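PDB 4XE8: uncharacterized protein from Bacillus thuringiensis serovar kurstaki, which is a bacterial actin-like ParM protein that binds ADP and probably forms nucleotide-dependent cytoskeletal filaments that segregate plasmid DNA. Local coordinates for residues 21-26 and 399-404; 206-211 and 407-412; 368-373 and 391-396. The protein carries 2 engineered substitutions. All blocks are in the same frame, centred on the assembly; numbering follows the deposited sequence.

How the contacts relate
Early in the chain, strand 21-27 follows strand 13-17, and its residues 21-26 wait for 399-404, almost at the other end of the sequence, to close contact 1 over the diphosphate of ADP. Residues 206-211, in the loop before strand 231-237, are met by 407-412 on helix 402-414. Contact 2 starts inside the loop of contact 1 but closes beyond it, so the two cross. Contact 3 is local: 368-373 pairs with 391-396, and the whole excursion falls within the spans of the other two. Helix 402-414 serves contacts 1 and 2, joining the sheet of strand 21-27 to the loop 206-211, while contact 3 builds the sheet edge beside them.

Contact 1 (21-26 and 399-404); sequences KAKISF and SAYFTS. With ADP (adenosine-5'-diphosphate), chain C.
Lys-23 reaches from its strand past the ring of Tyr-401 to the diphosphate of ADP. Its CB and CG lie near CE1 of that ring, and CD comes closest, 3.6 Å from Tyr-401 CE1, the two side chains running obliquely to one another. A bend at the third torsion (chi3 -86°) then turns CE toward the nucleotide, where it meets O3B. The tip is gripped three ways: Lys-23 NZ donates to ADP O3B at 2.7 Å, to ADP O1A at 2.8 Å and to Ala-400 O at 2.8 Å. The ammonium stands 27° out of the plane of that carbonyl. One charge thus spans both phosphates and ties them to the turn 399-402 that leads into the helix. Lys-21, two residues back on the strand, bends at its last two torsions and places NZ 2.8 Å from ADP O1B. Both lysines stand on the hairpin of strands 13-17 and 21-27, consistent with a phosphate-binding hairpin of the actin-like fold.

Further along, Ser-25 OG and Ser-404 OG are hydrogen-bonded at 2.7 Å, and Ser-25 OG also bonds Ser-35 OG. This draws the first turn of the helix onto the strand. Strand 21-27 runs between strands 13-17 and 33-45; helix 124-140 packs against Ile-24 and Phe-26, while helix 402-414 begins beside Lys-23 and Ser-25, with Thr-403 and Ser-404 touching Asp-16 of strand 13-17.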
loop_
_atom_site.group_PDB
_atom_site.type_symbol
_atom_site.label_atom_id
_atom_site.label_comp_id
_atom_site.label_asym_id
_atom_site.label_seq_id
_atom_site.Cartn_x
_atom_site.Cartn_y
_atom_site.Cartn_z
ATOM N N LYS A 21 -2.453 4.791 3.240
ATOM C CA LYS A 21 -2.562 4.860 1.788
ATOM C C LYS A 21 -3.651 3.938 1.252
ATOM O O LYS A 21 -4.025 2.955 1.891
ATOM C CB LYS A 21 -1.229 4.494 1.123
ATOM C CG LYS A 21 0.010 5.052 1.801
ATOM C CD LYS A 21 1.266 4.728 1.001
ATOM C CE LYS A 21 1.843 3.374 1.381
ATOM N NZ LYS A 21 2.354 3.365 2.780
ATOM N N ALA A 22 -4.155 4.270 0.069
ATOM C CA ALA A 22 -4.974 3.349 -0.705
ATOM C C ALA A 22 -4.109 2.796 -1.826
ATOM O O ALA A 22 -3.663 3.543 -2.694
ATOM C CB ALA A 22 -6.204 4.043 -1.258
ATOM N N LYS A 23 -3.855 1.492 -1.797
ATOM C CA LYS A 23 -2.930 0.885 -2.748
ATOM C C LYS A 23 -3.649 0.054 -3.805
ATOM O O LYS A 23 -4.635 -0.627 -3.517
ATOM C CB LYS A 23 -1.903 0.023 -2.008
ATOM C CG LYS A 23 -0.987 0.827 -1.094
ATOM C CD LYS A 23 0.232 0.034 -0.654
ATOM C CE LYS A 23 -0.063 -0.806 0.572
ATOM N NZ LYS A 23 1.177 -1.415 1.133
ATOM N N ILE A 24 -3.144 0.117 -5.033
ATOM C CA ILE A 24 -3.719 -0.630 -6.140
ATOM C C ILE A 24 -2.634 -1.290 -6.990
ATOM O O ILE A 24 -1.601 -0.687 -7.280
ATOM C CB ILE A 24 -4.593 0.283 -7.038
ATOM C CG1 ILE A 24 -5.152 -0.499 -8.232
ATOM C CG2 ILE A 24 -3.800 1.491 -7.507
ATOM C CD1 ILE A 24 -5.871 0.364 -9.252
ATOM N N SER A 25 -2.866 -2.545 -7.358
ATOM C CA SER A 25 -2.032 -3.231 -8.334
ATOM C C SER A 25 -2.916 -3.666 -9.492
ATOM O O SER A 25 -3.884 -4.397 -9.291
ATOM C CB SER A 25 -1.323 -4.437 -7.712
ATOM O OG SER A 25 -0.371 -4.031 -6.746
ATOM N N PHE A 26 -2.595 -3.211 -10.699
ATOM C CA PHE A 26 -3.443 -3.496 -11.851
ATOM C C PHE A 26 -2.644 -3.950 -13.069
ATOM O O PHE A 26 -1.432 -3.754 -13.140
ATOM C CB PHE A 26 -4.283 -2.262 -12.209
ATOM C CG PHE A 26 -3.482 -1.127 -12.788
ATOM C CD1 PHE A 26 -2.827 -0.230 -11.960
ATOM C CD2 PHE A 26 -3.383 -0.958 -14.160
ATOM C CE1 PHE A 26 -2.088 0.812 -12.487
ATOM C CE2 PHE A 26 -2.644 0.082 -14.693
ATOM C CZ PHE A 26 -1.997 0.967 -13.856
ATOM N N SER A 399 7.796 -6.116 -2.156
ATOM C CA SER A 399 7.231 -6.554 -0.883
ATOM C C SER A 399 6.168 -5.600 -0.341
ATOM O O SER A 399 5.261 -6.020 0.377
ATOM C CB SER A 399 8.344 -6.727 0.153
ATOM O OG SER A 399 7.809 -7.102 1.407
ATOM N N ALA A 400 6.285 -4.320 -0.682
ATOM C CA ALA A 400 5.357 -3.311 -0.181
ATOM C C ALA A 400 3.955 -3.503 -0.750
ATOM O O ALA A 400 2.959 -3.242 -0.076
ATOM C CB ALA A 400 5.869 -1.914 -0.503
ATOM N N TYR A 401 3.881 -3.969 -1.991
ATOM C CA TYR A 401 2.597 -4.164 -2.647
ATOM C C TYR A 401 2.190 -5.631 -2.698
ATOM O O TYR A 401 1.407 -6.027 -3.557
ATOM C CB TYR A 401 2.632 -3.584 -4.060
ATOM C CG TYR A 401 2.615 -2.077 -4.080
ATOM C CD1 TYR A 401 1.414 -1.380 -4.020
ATOM C CD2 TYR A 401 3.795 -1.349 -4.141
ATOM C CE1 TYR A 401 1.387 -0.002 -4.027
ATOM C CE2 TYR A 401 3.778 0.034 -4.148
ATOM C CZ TYR A 401 2.571 0.701 -4.091
ATOM O OH TYR A 401 2.544 2.076 -4.099
ATOM N N PHE A 402 2.712 -6.425 -1.769
ATOM C CA PHE A 402 2.451 -7.863 -1.743
ATOM C C PHE A 402 0.960 -8.180 -1.712
ATOM O O PHE A 402 0.469 -8.982 -2.507
ATOM C CB PHE A 402 3.137 -8.503 -0.535
ATOM C CG PHE A 402 2.896 -9.982 -0.409
ATOM C CD1 PHE A 402 3.730 -10.886 -1.043
ATOM C CD2 PHE A 402 1.843 -10.468 0.354
ATOM C CE1 PHE A 402 3.519 -12.245 -0.925
ATOM C CE2 PHE A 402 1.625 -11.828 0.471
ATOM C CZ PHE A 402 2.463 -12.717 -0.170
ATOM N N THR A 403 0.247 -7.544 -0.790
ATOM C CA THR A 403 -1.163 -7.834 -0.572
ATOM C C THR A 403 -2.026 -7.443 -1.771
ATOM O O THR A 403 -2.869 -8.224 -2.216
ATOM C CB THR A 403 -1.679 -7.124 0.688
ATOM O OG1 THR A 403 -1.030 -7.676 1.841
ATOM C CG2 THR A 403 -3.180 -7.306 0.831
ATOM N N SER A 404 -1.814 -6.240 -2.297
ATOM C CA SER A 404 -2.577 -5.785 -3.453
ATOM C C SER A 404 -2.234 -6.620 -4.685
ATOM O O SER A 404 -3.095 -6.878 -5.527
ATOM C CB SER A 404 -2.322 -4.301 -3.728
ATOM O OG SER A 404 -0.982 -4.075 -4.119
HETATM P PB ADP C . 0.809 0.480 4.435
HETATM O O1B ADP C . 0.332 1.680 3.656
HETATM O O2B ADP C . 0.369 0.455 5.885
HETATM O O3B ADP C . 0.632 -0.843 3.730
HETATM P PA ADP C . 3.441 -0.080 3.548
HETATM O O1A ADP C . 3.176 0.246 2.098
HETATM O O2A ADP C . 3.499 -1.529 3.975
HETATM O O3A ADP C . 2.404 0.687 4.516
HETATM O "O5'" ADP C . 4.824 0.630 3.964
HETATM C "C5'" ADP C . 5.487 0.295 5.180
HETATM C "C4'" ADP C . 6.704 1.198 5.325
HETATM O "O4'" ADP C . 7.761 0.731 4.484
HETATM C "C3'" ADP C . 6.394 2.623 4.900
HETATM O "O3'" ADP C . 6.858 3.510 5.920
HETATM C "C2'" ADP C . 7.201 2.853 3.638
HETATM O "O2'" ADP C . 7.717 4.184 3.590
HETATM C "C1'" ADP C . 8.314 1.826 3.754
HETATM N N9 ADP C . 8.814 1.379 2.431
HETATM C C8 ADP C . 8.082 0.993 1.368
HETATM N N7 ADP C . 8.885 0.654 0.323
HETATM C C5 ADP C . 10.161 0.826 0.721
HETATM C C6 ADP C . 11.506 0.656 0.125
HETATM N N6 ADP C . 11.667 0.220 -1.148
HETATM N N1 ADP C . 12.576 0.950 0.896
HETATM C C2 ADP C . 12.446 1.386 2.162
HETATM N N3 ADP C . 11.260 1.565 2.767
HETATM C C4 ADP C . 10.105 1.308 2.109
#

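Contact 2 (206-211 and 407-412); sequences VLAILF and YLIANL
Ile-409 sends CD1 into the turn of residues 207-211 and sets CG2 against Leu-207. CD1 is the deeper probe: it touches Phe-211 O at 3.3 Å and Ala-208 CA at 3.9 Å, with Ala-208 CB and Phe-211 CB a little farther off. The other branch, Ile-409 CG2, lies 3.9 Å from Leu-207 CD1. Ile-409 CG1 is anti to the carbonyl carbon (chi1 -63°) and the chain is extended at chi2 (167°), which carries CD1 away from the helix while CG2 stays close to it. Leu-207 answers from the other segment. Its CD1 methyl rests on the helix backbone, 3.6 Å from Ala-410 N, and meets Ala-410 CB at 3.7 Å. The small alanine side chain lets that methyl settle against the main chain.

One layer out, the turn that receives Ile-409 is held by its own backbone: Ile-209 N bonds Val-206 O at 2.9 Å, and Phe-211 N bonds Leu-207 O at 3.1 Å. Ala-208 N is tied to the helix through Ser-406 OG, so a polar link stands beside the apolar contact. On the helix side, Asn-411 ND2 bonds the carbonyls of Gly-13 and Pro-149, and Tyr-407 O accepts from Ser-151 OG.

This apolar joint links the C-terminal helix of the actin-like fold to the loop before strand 231-237, with the Ala-208 side chain about 13 Å from ADP. Helix 402-414 therefore lies between two parts of the fold: strands 145-151 and 13-17 hold it through Tyr-407 and Asn-411, while the loop 206-211 rests through Val-206 on strands 231-237 and 366-370.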
loop_
_atom_site.group_PDB
_atom_site.type_symbol
_atom_site.label_atom_id
_atom_site.label_comp_id
_atom_site.label_asym_id
_atom_site.label_seq_id
_atom_site.Cartn_x
_atom_site.Cartn_y
_atom_site.Cartn_z
ATOM N N VAL A 206 -2.164 -14.698 -0.074
ATOM C CA VAL A 206 -0.753 -15.064 -0.113
ATOM C C VAL A 206 -0.233 -15.337 -1.531
ATOM O O VAL A 206 0.949 -15.624 -1.719
ATOM C CB VAL A 206 -0.495 -16.307 0.772
ATOM C CG1 VAL A 206 -0.816 -17.593 0.021
ATOM C CG2 VAL A 206 0.932 -16.318 1.277
ATOM N N LEU A 207 -1.111 -15.218 -2.523
ATOM C CA LEU A 207 -0.785 -15.591 -3.904
ATOM C C LEU A 207 0.477 -14.935 -4.469
ATOM O O LEU A 207 1.128 -15.500 -5.349
ATOM C CB LEU A 207 -1.964 -15.270 -4.822
ATOM C CG LEU A 207 -3.136 -16.251 -4.782
ATOM C CD1 LEU A 207 -4.256 -15.767 -5.684
ATOM C CD2 LEU A 207 -2.688 -17.652 -5.178
ATOM N N ALA A 208 0.826 -13.755 -3.967
ATOM C CA ALA A 208 1.975 -13.023 -4.493
ATOM C C ALA A 208 3.308 -13.611 -4.030
ATOM O O ALA A 208 4.368 -13.183 -4.485
ATOM C CB ALA A 208 1.889 -11.553 -4.105
ATOM N N ILE A 209 3.258 -14.587 -3.129
ATOM C CA ILE A 209 4.479 -15.211 -2.628
ATOM C C ILE A 209 5.002 -16.254 -3.611
ATOM O O ILE A 209 6.173 -16.633 -3.560
ATOM C CB ILE A 209 4.265 -15.874 -1.243
ATOM C CG1 ILE A 209 5.591 -15.986 -0.486
ATOM C CG2 ILE A 209 3.614 -17.245 -1.379
ATOM C CD1 ILE A 209 6.231 -14.647 -0.183
ATOM N N LEU A 210 4.134 -16.701 -4.515
ATOM C CA LEU A 210 4.487 -17.768 -5.447
ATOM C C LEU A 210 4.345 -17.362 -6.909
ATOM O O LEU A 210 5.032 -17.903 -7.776
ATOM C CB LEU A 210 3.626 -19.006 -5.184
ATOM C CG LEU A 210 3.917 -19.797 -3.910
ATOM C CD1 LEU A 210 2.970 -20.979 -3.790
ATOM C CD2 LEU A 210 5.368 -20.258 -3.888
ATOM N N PHE A 211 3.455 -16.415 -7.186
ATOM C CA PHE A 211 3.114 -16.103 -8.569
ATOM C C PHE A 211 3.324 -14.641 -8.944
ATOM O O PHE A 211 3.195 -13.738 -8.117
ATOM C CB PHE A 211 1.664 -16.502 -8.848
ATOM C CG PHE A 211 1.384 -17.955 -8.599
ATOM C CD1 PHE A 211 1.730 -18.911 -9.538
ATOM C CD2 PHE A 211 0.787 -18.365 -7.420
ATOM C CE1 PHE A 211 1.478 -20.253 -9.308
ATOM C CE2 PHE A 211 0.533 -19.705 -7.183
ATOM C CZ PHE A 211 0.880 -20.650 -8.130
ATOM N N TYR A 407 -4.186 -9.787 -4.349
ATOM C CA TYR A 407 -5.580 -9.563 -4.710
ATOM C C TYR A 407 -5.747 -9.470 -6.222
ATOM O O TYR A 407 -6.752 -9.922 -6.770
ATOM C CB TYR A 407 -6.111 -8.293 -4.043
ATOM C CG TYR A 407 -6.222 -8.385 -2.536
ATOM C CD1 TYR A 407 -6.186 -9.613 -1.889
ATOM C CD2 TYR A 407 -6.366 -7.241 -1.760
ATOM C CE1 TYR A 407 -6.287 -9.700 -0.513
ATOM C CE2 TYR A 407 -6.471 -7.318 -0.385
ATOM C CZ TYR A 407 -6.430 -8.550 0.233
ATOM O OH TYR A 407 -6.532 -8.629 1.604
ATOM N N LEU A 408 -4.760 -8.883 -6.891
ATOM C CA LEU A 408 -4.778 -8.773 -8.346
ATOM C C LEU A 408 -4.716 -10.147 -8.999
ATOM O O LEU A 408 -5.502 -10.458 -9.894
ATOM C CB LEU A 408 -3.615 -7.914 -8.841
ATOM C CG LEU A 408 -3.392 -7.932 -10.354
ATOM C CD1 LEU A 408 -4.595 -7.348 -11.082
ATOM C CD2 LEU A 408 -2.124 -7.185 -10.726
ATOM N N ILE A 409 -3.767 -10.959 -8.546
ATOM C CA ILE A 409 -3.601 -12.310 -9.058
ATOM C C ILE A 409 -4.869 -13.125 -8.825
ATOM O O ILE A 409 -5.324 -13.848 -9.712
ATOM C CB ILE A 409 -2.394 -13.007 -8.402
ATOM C CG1 ILE A 409 -1.106 -12.257 -8.750
ATOM C CG2 ILE A 409 -2.308 -14.459 -8.844
ATOM C CD1 ILE A 409 0.086 -12.660 -7.909
ATOM N N ALA A 410 -5.446 -12.988 -7.634
ATOM C CA ALA A 410 -6.701 -13.655 -7.308
ATOM C C ALA A 410 -7.810 -13.200 -8.247
ATOM O O ALA A 410 -8.678 -13.987 -8.625
ATOM C CB ALA A 410 -7.088 -13.386 -5.858
ATOM N N ASN A 411 -7.768 -11.928 -8.629
ATOM C CA ASN A 411 -8.776 -11.368 -9.518
ATOM C C ASN A 411 -8.655 -11.924 -10.933
ATOM O O ASN A 411 -9.659 -12.246 -11.567
ATOM C CB ASN A 411 -8.675 -9.843 -9.545
ATOM C CG ASN A 411 -9.958 -9.182 -10.013
ATOM O OD1 ASN A 411 -10.952 -9.853 -10.287
ATOM N ND2 ASN A 411 -9.944 -7.855 -10.094
ATOM N N LEU A 412 -7.423 -12.036 -11.424
ATOM C CA LEU A 412 -7.187 -12.578 -12.758
ATOM C C LEU A 412 -7.627 -14.036 -12.829
ATOM O O LEU A 412 -8.200 -14.470 -13.825
ATOM C CB LEU A 412 -5.712 -12.453 -13.146
ATOM C CG LEU A 412 -5.338 -13.078 -14.494
ATOM C CD1 LEU A 412 -6.185 -12.493 -15.618
ATOM C CD2 LEU A 412 -3.854 -12.901 -14.787
#

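Contact 3 (368-373 and 391-396); sequences IVVGGG and ILPKNI. With ADP (adenosine-5'-diphosphate), chain C.
Ile-368 and Ile-391 form a parallel beta bridge at the edge of a five-stranded mixed sheet, next to the glycine-rich turn that cradles the nucleotide in this actin-like fold.

The polar part is brief. Val-369 N donates to Ile-391 O at 3.1 Å, nearly straight at the hydrogen (164°), although the donor stands 29° out of the carbonyl plane. The same oxygen also receives a CA-H...O contact from Ile-368 CA at 3.3 Å. On its other flank, strand 366-370 bonds through Ile-368 and Val-370 to strand 231-237, which places it between that strand and the short 390-391.

The apolar part flanks this bond. Ile-368 and Ile-391 project from the same face of the sheet and lie side by side, with Ile-368 CG1 4.0 Å from Ile-391 CB. Val-206 and Ile-209, from the loop of contact 2, touch Ile-368. Leu-392 starts out pointing away, but its CD2 methyl returns to within 3.7 Å of Val-369 CB. Pro-393 follows, and its ring carbon CD faces the carbonyl of Val-369 before the chain turns off toward Lys-394. Val-370 CG1 is a looser neighbour of that same CD and also packs on Phe-402 of helix 402-414.

The ligand part belongs to the three glycines after the strand. Gly-371 has a positive phi (97°), a conformation in which a side chain would jam against the preceding carbonyl oxygen, and the carbonyl O of Gly-371 is hydrogen-bonded by Ser-399 OG. Gly-372, where the chain passes into the helix that holds Gly-373, lies directly beside the nucleotide: its backbone N bonds ADP O2A at 3.0 Å, while Gly-372 C sits only 3.0 Å from ADP O4' of the ribose.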
loop_
_atom_site.group_PDB
_atom_site.type_symbol
_atom_site.label_atom_id
_atom_site.label_comp_id
_atom_site.label_asym_id
_atom_site.label_seq_id
_atom_site.Cartn_x
_atom_site.Cartn_y
_atom_site.Cartn_z
ATOM N N ILE A 368 5.477 -16.086 6.795
ATOM C CA ILE A 368 5.721 -15.223 5.651
ATOM C C ILE A 368 5.667 -13.763 6.071
ATOM O O ILE A 368 4.708 -13.325 6.707
ATOM C CB ILE A 368 4.707 -15.494 4.532
ATOM C CG1 ILE A 368 4.711 -16.986 4.191
ATOM C CG2 ILE A 368 5.026 -14.659 3.306
ATOM C CD1 ILE A 368 3.648 -17.395 3.215
ATOM N N VAL A 369 6.709 -13.014 5.722
ATOM C CA VAL A 369 6.831 -11.623 6.136
ATOM C C VAL A 369 6.844 -10.698 4.922
ATOM O O VAL A 369 7.721 -10.796 4.062
ATOM C CB VAL A 369 8.106 -11.397 6.970
ATOM C CG1 VAL A 369 8.120 -9.994 7.552
ATOM C CG2 VAL A 369 8.200 -12.435 8.080
ATOM N N VAL A 370 5.858 -9.809 4.851
ATOM C CA VAL A 370 5.702 -8.927 3.701
ATOM C C VAL A 370 5.470 -7.482 4.134
ATOM O O VAL A 370 5.525 -7.164 5.323
ATOM C CB VAL A 370 4.534 -9.381 2.804
ATOM C CG1 VAL A 370 4.764 -10.804 2.313
ATOM C CG2 VAL A 370 3.218 -9.284 3.558
ATOM N N GLY A 371 5.211 -6.611 3.163
ATOM C CA GLY A 371 4.963 -5.210 3.442
ATOM C C GLY A 371 6.209 -4.364 3.269
ATOM O O GLY A 371 7.307 -4.888 3.084
ATOM N N GLY A 372 6.040 -3.047 3.330
ATOM C CA GLY A 372 7.155 -2.133 3.169
ATOM C C GLY A 372 8.147 -2.208 4.313
ATOM O O GLY A 372 9.308 -1.828 4.162
ATOM N N GLY A 373 7.687 -2.693 5.465
ATOM C CA GLY A 373 8.537 -2.839 6.633
ATOM C C GLY A 373 9.698 -3.785 6.394
ATOM O O GLY A 373 10.763 -3.640 6.995
ATOM N N ILE A 391 9.699 -16.940 5.606
ATOM C CA ILE A 391 9.722 -16.775 4.160
ATOM C C ILE A 391 9.590 -15.312 3.761
ATOM O O ILE A 391 8.540 -14.701 3.952
ATOM C CB ILE A 391 8.596 -17.573 3.472
ATOM C CG1 ILE A 391 8.714 -19.065 3.791
ATOM C CG2 ILE A 391 8.625 -17.344 1.967
ATOM C CD1 ILE A 391 7.635 -19.912 3.145
ATOM N N LEU A 392 10.662 -14.752 3.212
ATOM C CA LEU A 392 10.588 -13.435 2.599
ATOM C C LEU A 392 10.231 -13.600 1.132
ATOM O O LEU A 392 10.595 -14.602 0.517
ATOM C CB LEU A 392 11.910 -12.678 2.746
ATOM C CG LEU A 392 12.338 -12.336 4.173
ATOM C CD1 LEU A 392 13.461 -11.309 4.174
ATOM C CD2 LEU A 392 11.148 -11.836 4.971
ATOM N N PRO A 393 9.504 -12.627 0.565
ATOM C CA PRO A 393 9.223 -12.730 -0.867
ATOM C C PRO A 393 10.517 -12.673 -1.665
ATOM O O PRO A 393 11.432 -11.914 -1.323
ATOM C CB PRO A 393 8.329 -11.519 -1.144
ATOM C CG PRO A 393 8.655 -10.553 -0.054
ATOM C CD PRO A 393 8.955 -11.393 1.152
ATOM N N LYS A 394 10.591 -13.495 -2.703
ATOM C CA LYS A 394 11.808 -13.638 -3.487
ATOM C C LYS A 394 12.060 -12.407 -4.344
ATOM O O LYS A 394 13.175 -11.882 -4.387
ATOM C CB LYS A 394 11.720 -14.896 -4.340
ATOM C CG LYS A 394 11.638 -16.158 -3.499
ATOM C CD LYS A 394 12.841 -16.254 -2.568
ATOM C CE LYS A 394 12.797 -17.505 -1.705
ATOM N NZ LYS A 394 14.109 -17.728 -1.037
ATOM N N ASN A 395 11.016 -11.947 -5.019
ATOM C CA ASN A 395 11.029 -10.626 -5.627
ATOM C C ASN A 395 10.802 -9.588 -4.537
ATOM O O ASN A 395 9.769 -8.919 -4.498
ATOM C CB ASN A 395 9.965 -10.518 -6.720
ATOM C CG ASN A 395 8.634 -11.105 -6.294
ATOM O OD1 ASN A 395 8.539 -11.767 -5.257
ATOM N ND2 ASN A 395 7.601 -10.875 -7.094
ATOM N N ILE A 396 11.788 -9.460 -3.654
ATOM C CA ILE A 396 11.640 -8.714 -2.410
ATOM C C ILE A 396 11.449 -7.217 -2.652
ATOM O O ILE A 396 10.986 -6.491 -1.772
ATOM C CB ILE A 396 12.862 -8.947 -1.488
ATOM C CG1 ILE A 396 12.568 -8.487 -0.058
ATOM C CG2 ILE A 396 14.100 -8.266 -2.047
ATOM C CD1 ILE A 396 13.593 -8.948 0.951
HETATM P PB ADP C . 0.809 0.480 4.435
HETATM O O1B ADP C . 0.332 1.680 3.656
HETATM O O2B ADP C . 0.369 0.455 5.885
HETATM O O3B ADP C . 0.632 -0.843 3.730
HETATM P PA ADP C . 3.441 -0.080 3.548
HETATM O O1A ADP C . 3.176 0.246 2.098
HETATM O O2A ADP C . 3.499 -1.529 3.975
HETATM O O3A ADP C . 2.404 0.687 4.516
HETATM O "O5'" ADP C . 4.824 0.630 3.964
HETATM C "C5'" ADP C . 5.487 0.295 5.180
HETATM C "C4'" ADP C . 6.704 1.198 5.325
HETATM O "O4'" ADP C . 7.761 0.731 4.484
HETATM C "C3'" ADP C . 6.394 2.623 4.900
HETATM O "O3'" ADP C . 6.858 3.510 5.920
HETATM C "C2'" ADP C . 7.201 2.853 3.638
HETATM O "O2'" ADP C . 7.717 4.184 3.590
HETATM C "C1'" ADP C . 8.314 1.826 3.754
HETATM N N9 ADP C . 8.814 1.379 2.431
HETATM C C8 ADP C . 8.082 0.993 1.368
HETATM N N7 ADP C . 8.885 0.654 0.323
HETATM C C5 ADP C . 10.161 0.826 0.721
HETATM C C6 ADP C . 11.506 0.656 0.125
HETATM N N6 ADP C . 11.667 0.220 -1.148
HETATM N N1 ADP C . 12.576 0.950 0.896
HETATM C C2 ADP C . 12.446 1.386 2.162
HETATM N N3 ADP C . 11.260 1.565 2.767
HETATM C C4 ADP C . 10.105 1.308 2.109
#